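Local coordinates for Non-fluorescent flavoprotein (Photobacterium phosphoreum, PDB 1FVP), which binds two FMN molecules per subunit, each carrying an attached myristate, and is a homodimeric relative of bacterial luciferase, at residues 8-13 with 26-31; 129-134 with 143-148; 202-205 with 209-212. One frame throughout, in Å; residues are numbered along the deposited sequence.

Contact 1: 8-13 with 26-31. With FMA (6-(3-tetradecanoic acid) flavine mononucleotide), chain E.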
loop_
_atom_site.group_PDB
_atom_site.type_symbol
_atom_site.label_atom_id
_atom_site.label_comp_id
_atom_site.label_asym_id
_atom_site.label_seq_id
_atom_site.Cartn_x
_atom_site.Cartn_y
_atom_site.Cartn_z
ATOM N N VAL A 8 -4.579 -0.556 -10.500
ATOM C CA VAL A 8 -4.506 -2.010 -10.743
ATOM C C VAL A 8 -4.220 -2.675 -9.393
ATOM O O VAL A 8 -3.626 -2.013 -8.520
ATOM C CB VAL A 8 -3.422 -2.297 -11.797
ATOM C CG1 VAL A 8 -2.950 -3.740 -11.790
ATOM C CG2 VAL A 8 -3.820 -1.874 -13.194
ATOM N N PHE A 9 -4.607 -3.929 -9.251
ATOM C CA PHE A 9 -4.352 -4.664 -7.999
ATOM C C PHE A 9 -4.046 -6.126 -8.365
ATOM O O PHE A 9 -4.407 -6.566 -9.459
ATOM C CB PHE A 9 -5.487 -4.567 -7.018
ATOM C CG PHE A 9 -6.639 -5.506 -7.210
ATOM C CD1 PHE A 9 -6.634 -6.762 -6.602
ATOM C CD2 PHE A 9 -7.724 -5.126 -7.994
ATOM C CE1 PHE A 9 -7.699 -7.623 -6.771
ATOM C CE2 PHE A 9 -8.815 -5.985 -8.181
ATOM C CZ PHE A 9 -8.775 -7.235 -7.564
ATOM N N PHE A 10 -3.448 -6.796 -7.414
ATOM C CA PHE A 10 -3.036 -8.193 -7.498
ATOM C C PHE A 10 -3.358 -8.910 -6.173
ATOM O O PHE A 10 -3.161 -8.279 -5.116
ATOM C CB PHE A 10 -1.533 -8.323 -7.710
ATOM C CG PHE A 10 -0.851 -7.497 -8.732
ATOM C CD1 PHE A 10 -0.373 -6.235 -8.432
ATOM C CD2 PHE A 10 -0.651 -7.993 -10.019
ATOM C CE1 PHE A 10 0.281 -5.478 -9.391
ATOM C CE2 PHE A 10 -0.011 -7.257 -11.015
ATOM C CZ PHE A 10 0.464 -5.986 -10.682
ATOM N N VAL A 11 -3.777 -10.170 -6.228
ATOM C CA VAL A 11 -4.001 -10.818 -4.911
ATOM C C VAL A 11 -2.581 -11.226 -4.538
ATOM O O VAL A 11 -1.649 -10.917 -5.308
ATOM C CB VAL A 11 -5.068 -11.881 -4.964
ATOM C CG1 VAL A 11 -6.412 -11.342 -5.462
ATOM C CG2 VAL A 11 -4.622 -13.062 -5.799
ATOM N N ASN A 12 -2.378 -11.857 -3.429
ATOM C CA ASN A 12 -1.030 -12.281 -2.992
ATOM C C ASN A 12 -1.297 -13.697 -2.474
ATOM O O ASN A 12 -1.757 -13.895 -1.339
ATOM C CB ASN A 12 -0.432 -11.311 -2.017
ATOM C CG ASN A 12 0.872 -11.709 -1.361
ATOM O OD1 ASN A 12 1.639 -12.554 -1.861
ATOM N ND2 ASN A 12 1.146 -11.085 -0.207
ATOM N N PHE A 13 -1.013 -14.598 -3.399
ATOM C CA PHE A 13 -1.244 -16.020 -3.064
ATOM C C PHE A 13 -0.349 -16.963 -3.839
ATOM O O PHE A 13 0.204 -16.608 -4.901
ATOM C CB PHE A 13 -2.736 -16.246 -3.319
ATOM C CG PHE A 13 -3.299 -17.141 -2.259
ATOM C CD1 PHE A 13 -2.943 -18.489 -2.248
ATOM C CD2 PHE A 13 -4.157 -16.621 -1.300
ATOM C CE1 PHE A 13 -3.439 -19.338 -1.273
ATOM C CE2 PHE A 13 -4.678 -17.458 -0.312
ATOM C CZ PHE A 13 -4.303 -18.811 -0.307
ATOM N N ASN A 26 5.699 -14.108 -13.005
ATOM C CA ASN A 26 6.268 -13.472 -14.230
ATOM C C ASN A 26 5.156 -12.713 -14.941
ATOM O O ASN A 26 5.399 -11.637 -15.495
ATOM C CB ASN A 26 7.095 -14.446 -15.030
ATOM C CG ASN A 26 8.571 -14.221 -14.684
ATOM O OD1 ASN A 26 9.116 -15.001 -13.892
ATOM N ND2 ASN A 26 9.137 -13.159 -15.262
ATOM N N ASN A 27 3.970 -13.281 -14.864
ATOM C CA ASN A 27 2.738 -12.722 -15.431
ATOM C C ASN A 27 2.438 -11.378 -14.740
ATOM O O ASN A 27 2.121 -10.379 -15.395
ATOM C CB ASN A 27 1.569 -13.696 -15.241
ATOM C CG ASN A 27 1.744 -15.036 -15.929
ATOM O OD1 ASN A 27 2.859 -15.533 -16.127
ATOM N ND2 ASN A 27 0.604 -15.605 -16.335
ATOM N N ALA A 28 2.545 -11.422 -13.416
ATOM C CA ALA A 28 2.302 -10.265 -12.564
ATOM C C ALA A 28 3.378 -9.208 -12.779
ATOM O O ALA A 28 3.027 -8.046 -12.538
ATOM C CB ALA A 28 2.204 -10.604 -11.093
ATOM N N LEU A 29 4.556 -9.614 -13.209
ATOM C CA LEU A 29 5.660 -8.646 -13.453
ATOM C C LEU A 29 5.443 -7.947 -14.795
ATOM O O LEU A 29 5.903 -6.826 -15.090
ATOM C CB LEU A 29 6.941 -9.426 -13.289
ATOM C CG LEU A 29 8.040 -9.023 -12.339
ATOM C CD1 LEU A 29 7.606 -9.007 -10.877
ATOM C CD2 LEU A 29 9.148 -10.076 -12.469
ATOM N N GLU A 30 4.678 -8.620 -15.641
ATOM C CA GLU A 30 4.311 -8.165 -16.986
ATOM C C GLU A 30 3.148 -7.177 -16.890
ATOM O O GLU A 30 3.084 -6.211 -17.649
ATOM C CB GLU A 30 3.826 -9.307 -17.873
ATOM C CG GLU A 30 4.440 -9.416 -19.259
ATOM C CD GLU A 30 4.155 -8.250 -20.159
ATOM O OE1 GLU A 30 3.020 -8.055 -20.566
ATOM O OE2 GLU A 30 5.165 -7.563 -20.423
ATOM N N THR A 31 2.278 -7.495 -15.942
ATOM C CA THR A 31 1.094 -6.710 -15.628
ATOM C C THR A 31 1.586 -5.334 -15.159
ATOM O O THR A 31 0.896 -4.331 -15.341
ATOM C CB THR A 31 0.177 -7.322 -14.498
ATOM O OG1 THR A 31 0.164 -8.779 -14.582
ATOM C CG2 THR A 31 -1.253 -6.763 -14.506
HETATM N N1 FMA E . 7.532 -19.184 -0.136
HETATM C C2 FMA E . 7.111 -20.433 -0.355
HETATM O O2 FMA E . 6.899 -21.308 0.397
HETATM N N3 FMA E . 6.854 -20.823 -1.731
HETATM C C4 FMA E . 7.032 -19.959 -2.757
HETATM O O4 FMA E . 6.788 -20.386 -3.871
HETATM C C4A FMA E . 7.489 -18.627 -2.491
HETATM N N5 FMA E . 7.705 -17.696 -3.395
HETATM C C5A FMA E . 8.123 -16.436 -3.198
HETATM C C6 FMA E . 8.336 -15.530 -4.230
HETATM C C7 FMA E . 8.759 -14.258 -3.912
HETATM C C7M FMA E . 9.023 -13.147 -4.988
HETATM C C8 FMA E . 9.008 -13.861 -2.551
HETATM C C8M FMA E . 9.471 -12.494 -2.172
HETATM C C9 FMA E . 8.796 -14.789 -1.557
HETATM C C9A FMA E . 8.375 -16.061 -1.807
HETATM N N10 FMA E . 8.147 -17.045 -0.861
HETATM C C10 FMA E . 7.726 -18.299 -1.054
HETATM C C1B FMA E . 8.400 -16.715 0.614
HETATM C C2B FMA E . 9.953 -16.566 0.921
HETATM O O2B FMA E . 10.658 -17.416 0.060
HETATM C C3B FMA E . 10.103 -16.987 2.371
HETATM O "O3'" FMA E . 9.481 -18.183 2.607
HETATM C C4B FMA E . 9.634 -15.870 3.307
HETATM O "O4'" FMA E . 9.225 -14.705 2.492
HETATM C C5B FMA E . 10.849 -15.489 4.185
HETATM O "O5'" FMA E . 10.311 -14.410 5.142
HETATM P P FMA E . 10.559 -14.388 6.700
HETATM O O1P FMA E . 11.652 -15.511 6.826
HETATM O O2P FMA E . 11.171 -13.094 6.923
HETATM O O3P FMA E . 9.339 -14.478 7.313
HETATM C "C1'" FMA E . 9.731 -17.681 -6.667
HETATM O "O1'" FMA E . 9.885 -16.911 -7.689
HETATM O "O2'" FMA E . 10.276 -18.809 -6.635
HETATM C "C2'" FMA E . 8.495 -17.391 -5.900
HETATM C "C3'" FMA E . 8.105 -15.957 -5.611
HETATM C "C4'" FMA E . 6.924 -15.471 -6.364
HETATM C "C5'" FMA E . 6.257 -14.159 -6.024
HETATM C "C6'" FMA E . 4.780 -14.088 -6.172
HETATM C "C7'" FMA E . 3.965 -15.253 -5.633
HETATM C "C8'" FMA E . 2.540 -15.261 -6.008
HETATM C "C9'" FMA E . 1.694 -13.999 -5.788
HETATM C C11 FMA E . 1.651 -13.138 -7.023
HETATM C C12 FMA E . 2.480 -11.904 -7.082
HETATM C C13 FMA E . 1.987 -10.627 -6.508
HETATM C C14 FMA E . 1.634 -9.514 -7.448
HETATM C C15 FMA E . 2.577 -8.352 -7.506
#
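With chi1 at -47°, F10 turns CG away from its own carbonyl carbon and extends its ring from strand 6-11 toward helix 23-38, where T31 meets it from the opposite direction. T31 CB comes to the ring edge at CE2, and the first torsion of T31, -36°, sets OG1 and CG2 close to the same atom. Strand and helix belong to the beta-alpha-beta unit that continues into the parallel strand 42-48. Over the two segments their axes run nearly antiparallel, at 169°, and come within 10.3 Å.

T31 CB lies 3.5 Å from F10 CE2, whereas A28 O approaches the ring obliquely, and A28 CB packs 4.0 Å from F10 CE2. V8 adds a looser apolar touch to T31. No hydrogen bond links the segments; the T31 hydroxyl has its strongest polar partner in E202.

F10 and A28 also belong to the pocket of the tetradecanoic acid chain of the modified flavin, which hydrogen-bonds to Y88 and S78 of the second subunit. The terminal C15 of the tail sits 3.7 Å above the plane of the F10 ring, offset toward the rim, and the preceding C14 lies 3.8 Å from A28 CB.

Contact 2: 129-134 with 143-148. With FMA (6-(3-tetradecanoic acid) flavine mononucleotide), chain D.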
loop_
_atom_site.group_PDB
_atom_site.type_symbol
_atom_site.label_atom_id
_atom_site.label_comp_id
_atom_site.label_asym_id
_atom_site.label_seq_id
_atom_site.Cartn_x
_atom_site.Cartn_y
_atom_site.Cartn_z
ATOM N N MET A 129 -12.973 -2.826 -6.313
ATOM C CA MET A 129 -12.032 -3.879 -6.656
ATOM C C MET A 129 -12.704 -5.054 -7.406
ATOM O O MET A 129 -13.371 -5.897 -6.769
ATOM C CB MET A 129 -11.284 -4.491 -5.490
ATOM C CG MET A 129 -10.786 -3.581 -4.439
ATOM S SD MET A 129 -9.565 -4.483 -3.402
ATOM C CE MET A 129 -10.556 -5.895 -2.914
ATOM N N LEU A 130 -12.416 -5.105 -8.689
ATOM C CA LEU A 130 -12.869 -6.087 -9.644
ATOM C C LEU A 130 -11.716 -6.885 -10.298
ATOM O O LEU A 130 -10.625 -6.421 -10.623
ATOM C CB LEU A 130 -13.617 -5.362 -10.765
ATOM C CG LEU A 130 -14.641 -4.311 -10.493
ATOM C CD1 LEU A 130 -14.713 -3.324 -11.646
ATOM C CD2 LEU A 130 -15.988 -5.005 -10.292
ATOM N N HIS A 131 -12.052 -8.128 -10.564
ATOM C CA HIS A 131 -11.287 -9.187 -11.189
ATOM C C HIS A 131 -11.602 -9.308 -12.671
ATOM O O HIS A 131 -12.277 -10.300 -13.012
ATOM C CB HIS A 131 -11.613 -10.586 -10.561
ATOM C CG HIS A 131 -10.397 -11.139 -9.915
ATOM N ND1 HIS A 131 -10.236 -11.483 -8.607
ATOM C CD2 HIS A 131 -9.191 -11.360 -10.514
ATOM C CE1 HIS A 131 -8.988 -11.913 -8.433
ATOM N NE2 HIS A 131 -8.329 -11.839 -9.556
ATOM N N VAL A 132 -11.187 -8.411 -13.525
ATOM C CA VAL A 132 -11.464 -8.508 -14.969
ATOM C C VAL A 132 -10.881 -9.755 -15.629
ATOM O O VAL A 132 -9.860 -10.341 -15.206
ATOM C CB VAL A 132 -10.912 -7.234 -15.649
ATOM C CG1 VAL A 132 -10.719 -7.356 -17.142
ATOM C CG2 VAL A 132 -11.823 -6.052 -15.355
ATOM N N ASN A 133 -11.536 -10.137 -16.713
ATOM C CA ASN A 133 -11.137 -11.286 -17.560
ATOM C C ASN A 133 -11.925 -11.119 -18.863
ATOM O O ASN A 133 -13.088 -11.499 -18.821
ATOM C CB ASN A 133 -11.361 -12.631 -16.904
ATOM C CG ASN A 133 -11.003 -13.780 -17.819
ATOM O OD1 ASN A 133 -11.288 -13.693 -19.003
ATOM N ND2 ASN A 133 -10.382 -14.838 -17.321
ATOM N N VAL A 134 -11.288 -10.605 -19.878
ATOM C CA VAL A 134 -11.945 -10.352 -21.166
ATOM C C VAL A 134 -11.625 -11.352 -22.259
ATOM O O VAL A 134 -10.462 -11.470 -22.683
ATOM C CB VAL A 134 -11.577 -8.899 -21.579
ATOM C CG1 VAL A 134 -11.543 -8.640 -23.076
ATOM C CG2 VAL A 134 -12.491 -7.895 -20.899
ATOM N N GLU A 143 -14.961 -19.501 -17.258
ATOM C CA GLU A 143 -14.429 -20.789 -16.782
ATOM C C GLU A 143 -12.949 -20.577 -16.488
ATOM O O GLU A 143 -12.348 -21.500 -15.929
ATOM C CB GLU A 143 -14.646 -22.016 -17.639
ATOM C CG GLU A 143 -15.966 -22.778 -17.500
ATOM C CD GLU A 143 -17.248 -22.089 -17.882
ATOM O OE1 GLU A 143 -17.790 -22.005 -18.979
ATOM O OE2 GLU A 143 -17.817 -21.546 -16.894
ATOM N N GLU A 144 -12.423 -19.410 -16.818
ATOM C CA GLU A 144 -11.009 -19.099 -16.565
ATOM C C GLU A 144 -10.884 -18.372 -15.230
ATOM O O GLU A 144 -9.916 -18.605 -14.485
ATOM C CB GLU A 144 -10.319 -18.259 -17.630
ATOM C CG GLU A 144 -8.900 -18.613 -18.009
ATOM C CD GLU A 144 -8.056 -17.766 -18.893
ATOM O OE1 GLU A 144 -8.426 -17.024 -19.783
ATOM O OE2 GLU A 144 -6.824 -17.879 -18.673
ATOM N N LEU A 145 -11.854 -17.529 -14.932
ATOM C CA LEU A 145 -11.864 -16.755 -13.675
ATOM C C LEU A 145 -12.297 -17.659 -12.526
ATOM O O LEU A 145 -11.956 -17.374 -11.366
ATOM C CB LEU A 145 -12.652 -15.478 -13.878
ATOM C CG LEU A 145 -12.904 -14.504 -12.761
ATOM C CD1 LEU A 145 -11.775 -13.502 -12.616
ATOM C CD2 LEU A 145 -14.191 -13.738 -13.066
ATOM N N LYS A 146 -12.995 -18.736 -12.866
ATOM C CA LYS A 146 -13.481 -19.718 -11.885
ATOM C C LYS A 146 -12.353 -20.657 -11.460
ATOM O O LYS A 146 -12.570 -21.675 -10.776
ATOM C CB LYS A 146 -14.685 -20.528 -12.335
ATOM C CG LYS A 146 -15.362 -21.329 -11.224
ATOM C CD LYS A 146 -16.547 -22.141 -11.704
ATOM C CE LYS A 146 -17.711 -21.274 -12.148
ATOM N NZ LYS A 146 -18.941 -22.066 -12.408
ATOM N N LEU A 147 -11.157 -20.286 -11.875
ATOM C CA LEU A 147 -9.954 -21.045 -11.548
ATOM C C LEU A 147 -9.056 -20.180 -10.681
ATOM O O LEU A 147 -8.320 -20.709 -9.826
ATOM C CB LEU A 147 -9.349 -21.636 -12.816
ATOM C CG LEU A 147 -9.344 -23.171 -12.803
ATOM C CD1 LEU A 147 -10.649 -23.697 -13.367
ATOM C CD2 LEU A 147 -8.150 -23.676 -13.598
ATOM N N TYR A 148 -9.138 -18.874 -10.887
ATOM C CA TYR A 148 -8.327 -17.929 -10.084
ATOM C C TYR A 148 -8.870 -17.901 -8.650
ATOM O O TYR A 148 -8.117 -17.769 -7.675
ATOM C CB TYR A 148 -8.322 -16.541 -10.718
ATOM C CG TYR A 148 -7.153 -15.695 -10.281
ATOM C CD1 TYR A 148 -5.889 -15.959 -10.820
ATOM C CD2 TYR A 148 -7.273 -14.661 -9.355
ATOM C CE1 TYR A 148 -4.783 -15.197 -10.451
ATOM C CE2 TYR A 148 -6.173 -13.890 -8.978
ATOM C CZ TYR A 148 -4.926 -14.159 -9.522
ATOM O OH TYR A 148 -3.830 -13.420 -9.166
HETATM N N1 FMA D . -19.505 8.955 -16.410
HETATM C C2 FMA D . -18.606 9.737 -15.811
HETATM O O2 FMA D . -18.786 10.620 -15.060
HETATM N N3 FMA D . -17.191 9.519 -16.075
HETATM C C4 FMA D . -16.783 8.546 -16.914
HETATM O O4 FMA D . -15.595 8.407 -17.109
HETATM C C4A FMA D . -17.764 7.723 -17.550
HETATM N N5 FMA D . -17.478 6.754 -18.382
HETATM C C5A FMA D . -18.352 5.952 -19.010
HETATM C C6 FMA D . -17.952 4.941 -19.881
HETATM C C7 FMA D . -18.923 4.173 -20.474
HETATM C C7M FMA D . -18.600 3.001 -21.465
HETATM C C8 FMA D . -20.327 4.397 -20.221
HETATM C C8M FMA D . -21.418 3.589 -20.845
HETATM C C9 FMA D . -20.686 5.409 -19.356
HETATM C C9A FMA D . -19.769 6.200 -18.727
HETATM N N10 FMA D . -20.067 7.227 -17.841
HETATM C C10 FMA D . -19.186 8.019 -17.230
HETATM C C1B FMA D . -21.529 7.525 -17.506
HETATM C C2B FMA D . -21.764 8.159 -16.067
HETATM O O2B FMA D . -22.767 7.304 -15.550
HETATM C C3B FMA D . -22.200 9.598 -16.219
HETATM O "O3'" FMA D . -21.815 10.119 -17.451
HETATM C C4B FMA D . -21.729 10.552 -15.116
HETATM O "O4'" FMA D . -22.184 10.088 -13.794
HETATM C C5B FMA D . -22.306 11.977 -15.343
HETATM O "O5'" FMA D . -23.115 12.317 -14.067
HETATM P P FMA D . -24.597 12.857 -13.962
HETATM O O1P FMA D . -24.411 14.285 -14.585
HETATM O O2P FMA D . -25.439 12.000 -14.772
HETATM O O3P FMA D . -24.994 12.752 -12.643
HETATM C "C1'" FMA D . -14.925 5.494 -21.877
HETATM O "O1'" FMA D . -15.448 4.573 -22.613
HETATM O "O2'" FMA D . -14.123 6.283 -22.385
HETATM C "C2'" FMA D . -15.832 5.928 -20.772
HETATM C "C3'" FMA D . -16.508 4.737 -20.080
HETATM C "C4'" FMA D . -15.710 4.390 -18.861
HETATM C "C5'" FMA D . -14.654 3.312 -18.928
HETATM C "C6'" FMA D . -14.695 2.359 -17.760
HETATM C "C7'" FMA D . -13.340 1.731 -17.466
HETATM C "C8'" FMA D . -13.252 0.269 -17.587
HETATM C "C9'" FMA D . -13.489 -0.606 -16.368
HETATM C C11 FMA D . -13.731 -2.046 -16.702
HETATM C C12 FMA D . -13.005 -2.749 -17.790
HETATM C C13 FMA D . -13.202 -4.214 -17.992
HETATM C C14 FMA D . -12.398 -4.871 -19.068
HETATM C C15 FMA D . -12.314 -4.104 -20.357
#
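OE2 of E144 accepts a hydrogen bond from the backbone N of Q205, while the CB of the same glutamate lies 3.4 Å from ND2 of N133 across the contact. E144 OE1 forms a long, weak ion pair with K209 NZ. The N133 and E144 side chains cross at about a right angle, the amide and carboxylate planes 81° apart, and ND2 remains 3.8 Å from E144 OE1 without a hydrogen bond between them.

These residues join strand 126-134, where it is interrupted around H131 and V132, to helix 138-155, which follows it in the chain. Deeper in the interface L145 carries the apolar packing. Its CG is anti to the backbone N (chi1 177°), directing the side chain to the strand, where CD1 lies 3.6 Å from H131 CB. One helical turn on, Y148 meets the imidazole obliquely, NE2 and CE1 of H131 lying against the CD2-CE2 side of its ring; the centroids are 4.8 Å apart and the planes at 68°. W96 also meets the H131 ring.

V132 points away from the helix and packs against the tail of another modified flavin, its CG2 3.5 Å from C13. With no hydrogen bond between the segments, the fit rests on L145, the H131-Y148 ring pair and the N133 amide against E144, whose polar end ties the helix to the 202-205 loop.

Contact 3: 202-205 with 209-212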
loop_
_atom_site.group_PDB
_atom_site.type_symbol
_atom_site.label_atom_id
_atom_site.label_comp_id
_atom_site.label_asym_id
_atom_site.label_seq_id
_atom_site.Cartn_x
_atom_site.Cartn_y
_atom_site.Cartn_z
ATOM N N GLU A 202 -5.472 -10.483 -13.678
ATOM C CA GLU A 202 -4.623 -11.661 -13.530
ATOM C C GLU A 202 -5.308 -12.990 -13.703
ATOM O O GLU A 202 -4.643 -14.009 -13.391
ATOM C CB GLU A 202 -3.944 -11.754 -12.164
ATOM C CG GLU A 202 -2.913 -10.795 -11.640
ATOM C CD GLU A 202 -1.933 -10.280 -12.650
ATOM O OE1 GLU A 202 -2.126 -9.335 -13.396
ATOM O OE2 GLU A 202 -0.878 -10.941 -12.619
ATOM N N SER A 203 -6.547 -13.021 -14.117
ATOM C CA SER A 203 -7.160 -14.380 -14.259
ATOM C C SER A 203 -6.738 -14.816 -15.652
ATOM O O SER A 203 -6.613 -16.006 -15.931
ATOM C CB SER A 203 -8.634 -14.325 -14.018
ATOM O OG SER A 203 -9.130 -12.986 -14.103
ATOM N N MET A 204 -6.489 -13.821 -16.468
ATOM C CA MET A 204 -6.096 -13.811 -17.861
ATOM C C MET A 204 -4.693 -14.348 -18.138
ATOM O O MET A 204 -3.704 -13.607 -18.036
ATOM C CB MET A 204 -6.134 -12.399 -18.469
ATOM C CG MET A 204 -7.528 -11.828 -18.507
ATOM S SD MET A 204 -7.510 -10.626 -19.869
ATOM C CE MET A 204 -7.238 -9.087 -19.001
ATOM N N GLN A 205 -4.709 -15.596 -18.550
ATOM C CA GLN A 205 -3.504 -16.346 -18.872
ATOM C C GLN A 205 -2.832 -15.876 -20.154
ATOM O O GLN A 205 -1.599 -15.727 -20.149
ATOM C CB GLN A 205 -3.736 -17.860 -18.945
ATOM C CG GLN A 205 -3.930 -18.570 -17.614
ATOM C CD GLN A 205 -4.247 -20.041 -17.803
ATOM O OE1 GLN A 205 -3.659 -20.739 -18.638
ATOM N NE2 GLN A 205 -5.207 -20.545 -17.024
ATOM N N LYS A 209 -3.273 -11.244 -24.649
ATOM C CA LYS A 209 -4.664 -10.755 -24.566
ATOM C C LYS A 209 -4.555 -9.536 -23.634
ATOM O O LYS A 209 -4.723 -8.424 -24.127
ATOM C CB LYS A 209 -5.700 -11.648 -23.946
ATOM C CG LYS A 209 -7.124 -11.378 -24.399
ATOM C CD LYS A 209 -7.994 -12.610 -24.177
ATOM C CE LYS A 209 -7.982 -13.148 -22.769
ATOM N NZ LYS A 209 -8.778 -14.405 -22.627
ATOM N N LYS A 210 -4.229 -9.892 -22.403
ATOM C CA LYS A 210 -4.059 -8.959 -21.276
ATOM C C LYS A 210 -3.326 -7.682 -21.657
ATOM O O LYS A 210 -3.864 -6.579 -21.380
ATOM C CB LYS A 210 -3.471 -9.616 -20.043
ATOM C CG LYS A 210 -2.813 -8.644 -19.069
ATOM C CD LYS A 210 -2.491 -9.311 -17.744
ATOM C CE LYS A 210 -1.067 -9.824 -17.649
ATOM N NZ LYS A 210 -0.984 -10.850 -16.565
ATOM N N LYS A 211 -2.169 -7.789 -22.287
ATOM C CA LYS A 211 -1.453 -6.561 -22.690
ATOM C C LYS A 211 -2.346 -5.775 -23.642
ATOM O O LYS A 211 -2.315 -4.541 -23.615
ATOM C CB LYS A 211 -0.089 -6.803 -23.310
ATOM C CG LYS A 211 0.506 -5.612 -24.044
ATOM C CD LYS A 211 1.709 -5.949 -24.895
ATOM C CE LYS A 211 1.416 -6.984 -25.953
ATOM N NZ LYS A 211 0.555 -6.512 -27.076
ATOM N N SER A 212 -3.139 -6.454 -24.445
ATOM C CA SER A 212 -4.015 -5.782 -25.417
ATOM C C SER A 212 -5.267 -5.193 -24.824
ATOM O O SER A 212 -5.736 -4.141 -25.311
ATOM C CB SER A 212 -4.294 -6.675 -26.615
ATOM O OG SER A 212 -3.074 -6.703 -27.368
#
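The charged part of this contact is a long salt bridge between E202 and K210, with OE1 of E202 3.7 Å from NZ of K210. The second carboxylate oxygen is scarcely farther, E202 OE2 to K210 NZ being 3.9 Å, so the ammonium lies near both. E202 leaves the backbone pointing away from the helix, but a bend at chi2 (-38°) swings the carboxylate back, and the lysine crosses it obliquely. The closer partner of each is the T31 hydroxyl on helix 23-38, which hydrogen-bonds to E202 OE1 and to K210 NZ. In this buried setting the opposite charges would be expected to stabilise one another.

Residues 202-205 lie in the beta-alpha connection that leaves strand 195-199 and turns into helix 207-227. They contain no regular helix or strand, and residues 209-212 form an early part of the helix.

Apolar contacts fall to M204, which points at the helix and runs obliquely against K210. Its CE packs against the base of that lysine, 3.9 Å from K210 CB and equally near K210 CA. K209 instead crosses the methionine at about a right angle, bringing its CE 3.9 Å from M204 SD.

All three contacts are largely buried, contact 2 lying nearest the centre of the chain and contact 3 farthest. Contacts 1 and 2 each set a helix against a strand of the same sheet and meet through V11 and Y148, with V11 CG2 3.5 Å from Y148 OH, and through F9, which packs on M129 and L130. Each also borders a flavin tail, though of different ligand molecules, and only contact 1 is touched by the second subunit. Contact 3 has no strand; it adds a long salt bridge to methionine packing, which the other two lack, and is joined to contact 1 through T31 and to contact 2 through E144.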